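Protein-tyrosine-phosphatase (Shewanella sp., PDB 2Z72) hydrolyses phosphotyrosine, probably at a two-zinc centre of the calcineurin-like phosphoesterase type, and remains active in the cold. Local coordinates at residues 13-16 / 20-23; 212-217 / 245-250. All blocks are in the same frame, centred on the assembly; numbering follows the deposited sequence. Where two conformers were deposited one is given.

Contact 1. Residues 13-16 / 20-23; sequences VITP and QSTA
Ile-14 and Thr-22 face each other as an antiparallel hydrogen-bonded pair near the turn end of a beta hairpin. Ile-14 N gives its hydrogen to Thr-22 O at 2.8 Å, and Thr-22 N returns a bond to Ile-14 O at 3.0 Å. Both residues are beta-branched, which suits extended backbone, and their side chains lie on the same face of the sheet, although the tip of Ile-14 turns off from strand 22-27.

On the other face Val-13 and Ala-23 form the neighbouring non-hydrogen-bonded pair, where Val-13 CG2 rests 4.1 Å from Ala-23 CB. Val-13 has CG1 anti to its own N (chi1 174°), which carries that methyl along the strand to Ser-21 CB, 3.9 Å away. Alanine and serine are small enough for both valine branches to pack close to the neighbouring strand.

Beyond the paired strands, hydroxyls take over. Ser-21 OG and Thr-15 OG1 approach to 2.7 Å, a hydrogen-bonding distance. Each oxygen is anti to its own carbonyl carbon (chi1 -69° for Ser-21, -66° for Thr-15), and these rotations bring the two together. Pro-16, which has no N-H to offer a partner strand, lays CG 3.5 Å from Gln-20 O.

Thr-15 OG1 is also hydrogen-bonded to Glu-186, whose backbone pairs with Val-13, so the outer side of 13-16 leans on the start of helix 186-192. Across the hairpin, strand 22-27 is the middle strand of a three-stranded antiparallel sheet, with strand 30-35 along its far side.

Contact 2. Residues 212-217 / 245-250; sequences SEWISR and LNFLFF
Phe-247 reaches out from helix 243-249 and fits its ring against Glu-213, Trp-214 and Arg-217. The ring is carried by CG anti to the backbone N (chi1 171°), and it supplies most of what 245-250 buries here.

Across the two helices the contacts are van der Waals, with one CH-pi contact. In the latter, Glu-213 CG sits over one face of the ring, 3.9 Å from its centroid, and the extended chain then runs on past it, leaving CD 3.3 Å from Phe-247 CD2 and the carboxylate inclined by 30° to the ring. Phe-247 CZ lies 3.7 Å from Trp-214 N and 4.4 Å from Trp-214 CB. Arg-217 and Phe-247 run alongside each other pointing opposite ways, guanidinium and ring planes 22° apart, with Arg-217 NE 3.7 Å from Phe-247 CB. A flat phenylalanine offers a face to the Glu-213 methylenes, and long glutamate and arginine chains can lie along the ring while their charged ends pair.

A salt bridge ties Glu-213 to Arg-217, just past the end of helix 212-216. Glu-213 OE2 takes the Arg-217 NE hydrogen with its anti lone pair (2.8 Å), and NH2 reaches the same oxygen at 3.0 Å, both bonds lying in the guanidinium plane. Glu-213 OE1 accepts from Asn-252. With an alanine at Glu-213, Phe-247 would probably lose its CH-pi cover, Asn-252 this acceptor, and the Arg-217 guanidinium would turn more freely.

Trp-214 also meets Phe-277 and His-276, and Leu-219 touches both Trp-214 and Phe-247. This is local helix-to-helix packing through an aromatic side chain, with an i to i+4 salt bridge inside 212-217 and Arg-217 NH2 also bridging to Asp-243 at the start of helix 243-249, within the helical part of a calcineurin-like phosphoesterase domain.

Contact 1 and contact 2 are separate pieces of the same single-chain molecule: their centres are 36 Å apart and their nearest atoms about 21 Å, and both segments of contact 1 precede those of contact 2 in the sequence. Contact 1 joins strands of the N-terminal hairpin, with backbone bonds setting its register; contact 2 joins two helices mainly through side chains. Their centres lie 23 and 21 Å from the centre of the chain. Neither contributes a ligand to the two zinc ions, held by Asp-78, His-80, Asp-114, Asn-149, His-207 and His-286. Contact 2 is the closer in sequence to the zinc ligands, since 212-217 begins five residues after His-207.

Contact 1. Residues 13-16 / 20-23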
# COMPACT_ATOMS: atom_id res chain seq x y z
N VAL A 13 1.06 -15.90 -9.30
CA VAL A 13 1.55 -17.09 -8.65
C VAL A 13 0.48 -17.70 -7.77
O VAL A 13 -0.14 -17.03 -6.97
CB VAL A 13 2.84 -16.78 -7.83
CG1 VAL A 13 3.25 -17.99 -7.02
CG2 VAL A 13 3.96 -16.29 -8.70
N ILE A 14 0.26 -19.01 -7.98
CA ILE A 14 -0.65 -19.81 -7.15
C ILE A 14 0.19 -20.52 -6.12
O ILE A 14 1.19 -21.15 -6.49
CB ILE A 14 -1.30 -20.89 -8.08
CG1 ILE A 14 -2.00 -20.23 -9.25
CG2 ILE A 14 -2.09 -21.86 -7.27
CD1 ILE A 14 -2.98 -19.17 -8.92
N THR A 15 -0.17 -20.44 -4.85
CA THR A 15 0.55 -21.08 -3.77
C THR A 15 -0.37 -21.94 -2.95
O THR A 15 -1.18 -21.43 -2.20
CB THR A 15 1.24 -20.03 -2.87
OG1 THR A 15 2.24 -19.39 -3.67
CG2 THR A 15 1.94 -20.70 -1.71
N PRO A 16 -0.32 -23.23 -3.17
CA PRO A 16 -1.26 -24.14 -2.46
C PRO A 16 -0.85 -24.39 -1.07
O PRO A 16 0.24 -23.99 -0.67
CB PRO A 16 -1.12 -25.40 -3.33
CG PRO A 16 0.28 -25.42 -3.78
CD PRO A 16 0.56 -23.95 -4.08
N GLN A 20 4.52 -27.35 -4.37
CA GLN A 20 5.12 -26.24 -5.10
C GLN A 20 4.08 -25.26 -5.66
O GLN A 20 2.98 -25.64 -6.03
CB GLN A 20 6.02 -26.69 -6.24
CG GLN A 20 5.67 -27.96 -6.93
CD GLN A 20 6.50 -28.09 -8.19
OE1 GLN A 20 7.63 -27.63 -8.30
NE2 GLN A 20 5.88 -28.67 -9.18
N SER A 21 4.51 -24.02 -5.75
CA SER A 21 3.74 -22.98 -6.40
C SER A 21 3.89 -23.08 -7.92
O SER A 21 4.77 -23.73 -8.45
CB SER A 21 4.22 -21.63 -5.86
OG SER A 21 3.85 -21.44 -4.47
N THR A 22 2.97 -22.37 -8.62
CA THR A 22 2.91 -22.30 -10.05
C THR A 22 2.80 -20.84 -10.47
O THR A 22 2.09 -20.08 -9.79
CB THR A 22 1.66 -23.05 -10.54
OG1 THR A 22 1.71 -24.43 -10.13
CG2 THR A 22 1.54 -23.00 -12.08
N ALA A 23 3.49 -20.46 -11.50
CA ALA A 23 3.48 -19.10 -11.99
C ALA A 23 2.88 -19.05 -13.41
O ALA A 23 3.28 -19.82 -14.30
CB ALA A 23 4.88 -18.52 -12.00

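Contact 2. Residues 212-217 / 245-250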
# COMPACT_ATOMS: atom_id res chain seq x y z
N SER A 212 -15.15 10.92 12.94
CA SER A 212 -15.63 10.89 14.34
C SER A 212 -16.47 9.66 14.60
O SER A 212 -16.60 9.19 15.75
CB SER A 212 -16.42 12.17 14.62
OG SER A 212 -15.44 13.22 14.78
N GLU A 213 -17.02 9.05 13.56
CA GLU A 213 -17.78 7.76 13.72
C GLU A 213 -16.92 6.66 14.29
O GLU A 213 -17.46 5.78 14.97
CB GLU A 213 -18.43 7.36 12.38
CG GLU A 213 -19.24 6.09 12.39
CD GLU A 213 -20.11 5.85 11.18
OE1 GLU A 213 -20.01 6.70 10.28
OE2 GLU A 213 -20.76 4.76 11.15
N TRP A 214 -15.60 6.66 14.04
CA TRP A 214 -14.71 5.70 14.68
C TRP A 214 -14.90 5.71 16.21
O TRP A 214 -14.89 4.71 16.89
CB TRP A 214 -13.25 6.05 14.29
CG TRP A 214 -12.21 5.23 15.03
CD1 TRP A 214 -11.69 5.39 16.30
CD2 TRP A 214 -11.55 4.07 14.50
NE1 TRP A 214 -10.78 4.46 16.61
CE2 TRP A 214 -10.67 3.62 15.51
CE3 TRP A 214 -11.61 3.36 13.28
CZ2 TRP A 214 -9.89 2.52 15.33
CZ3 TRP A 214 -10.80 2.28 13.14
CH2 TRP A 214 -9.94 1.83 14.12
N ILE A 215 -14.91 6.94 16.74
CA ILE A 215 -14.98 7.17 18.20
C ILE A 215 -16.29 6.73 18.78
O ILE A 215 -16.38 6.06 19.78
CB ILE A 215 -14.71 8.67 18.49
CG1 ILE A 215 -13.33 9.13 17.99
CG2 ILE A 215 -14.93 8.92 19.96
CD1 ILE A 215 -12.98 10.58 18.19
N SER A 216 -17.35 7.06 18.03
CA SER A 216 -18.68 6.68 18.56
C SER A 216 -18.88 5.17 18.52
O SER A 216 -19.59 4.65 19.41
CB SER A 216 -19.82 7.41 17.91
OG SER A 216 -19.81 7.18 16.53
N ARG A 217 -18.27 4.47 17.57
CA ARG A 217 -18.30 3.01 17.50
C ARG A 217 -17.29 2.32 18.43
O ARG A 217 -17.30 1.11 18.47
CB ARG A 217 -18.06 2.55 16.06
CG ARG A 217 -19.27 2.96 15.17
CD ARG A 217 -19.11 2.31 13.81
NE ARG A 217 -20.28 2.69 12.99
CZ ARG A 217 -21.43 2.05 13.01
NH1 ARG A 217 -21.65 0.98 13.76
NH2 ARG A 217 -22.42 2.49 12.24
N LEU A 245 -19.16 -3.38 9.60
CA LEU A 245 -18.43 -3.59 8.36
C LEU A 245 -18.77 -2.50 7.35
O LEU A 245 -17.89 -2.07 6.57
CB LEU A 245 -18.70 -4.99 7.78
CG LEU A 245 -18.20 -6.15 8.61
CD1 LEU A 245 -18.55 -7.48 7.95
CD2 LEU A 245 -16.70 -6.04 8.93
N ASN A 246 -20.02 -2.07 7.32
CA ASN A 246 -20.44 -1.03 6.39
C ASN A 246 -19.65 0.25 6.62
O ASN A 246 -19.11 0.88 5.73
CB ASN A 246 -21.94 -0.86 6.54
CG ASN A 246 -22.52 0.10 5.53
OD1 ASN A 246 -21.93 1.17 5.28
ND2 ASN A 246 -23.66 -0.22 4.94
N PHE A 247 -19.54 0.62 7.89
CA PHE A 247 -18.66 1.75 8.27
C PHE A 247 -17.25 1.56 7.79
O PHE A 247 -16.66 2.40 7.14
CB PHE A 247 -18.63 1.95 9.80
CG PHE A 247 -17.59 2.95 10.19
CD1 PHE A 247 -16.52 2.59 11.00
CD2 PHE A 247 -17.63 4.24 9.73
CE1 PHE A 247 -15.54 3.48 11.33
CE2 PHE A 247 -16.67 5.17 10.06
CZ PHE A 247 -15.61 4.80 10.84
N LEU A 248 -16.63 0.43 8.13
CA LEU A 248 -15.24 0.19 7.85
C LEU A 248 -14.92 0.19 6.38
O LEU A 248 -13.83 0.63 5.97
CB LEU A 248 -14.76 -1.11 8.53
CG LEU A 248 -14.65 -1.08 10.06
CD1 LEU A 248 -14.35 -2.49 10.58
CD2 LEU A 248 -13.56 -0.09 10.45
N PHE A 249 -15.82 -0.37 5.56
CA PHE A 249 -15.50 -0.57 4.16
C PHE A 249 -15.97 0.52 3.24
O PHE A 249 -15.50 0.56 2.08
CB PHE A 249 -16.08 -1.92 3.67
CG PHE A 249 -15.18 -3.09 4.01
CD1 PHE A 249 -15.15 -3.68 5.24
CD2 PHE A 249 -14.30 -3.57 3.07
CE1 PHE A 249 -14.31 -4.75 5.56
CE2 PHE A 249 -13.49 -4.64 3.37
CZ PHE A 249 -13.46 -5.20 4.60
N PHE A 250 -16.84 1.41 3.66
CA PHE A 250 -17.41 2.38 2.73
C PHE A 250 -17.13 3.80 3.08
O PHE A 250 -16.09 4.14 3.66
CB PHE A 250 -18.90 1.99 2.51
CG PHE A 250 -18.98 0.58 1.95
CD1 PHE A 250 -19.64 -0.39 2.71
CD2 PHE A 250 -18.38 0.21 0.76
CE1 PHE A 250 -19.70 -1.69 2.25
CE2 PHE A 250 -18.44 -1.10 0.27
CZ PHE A 250 -19.10 -2.04 1.07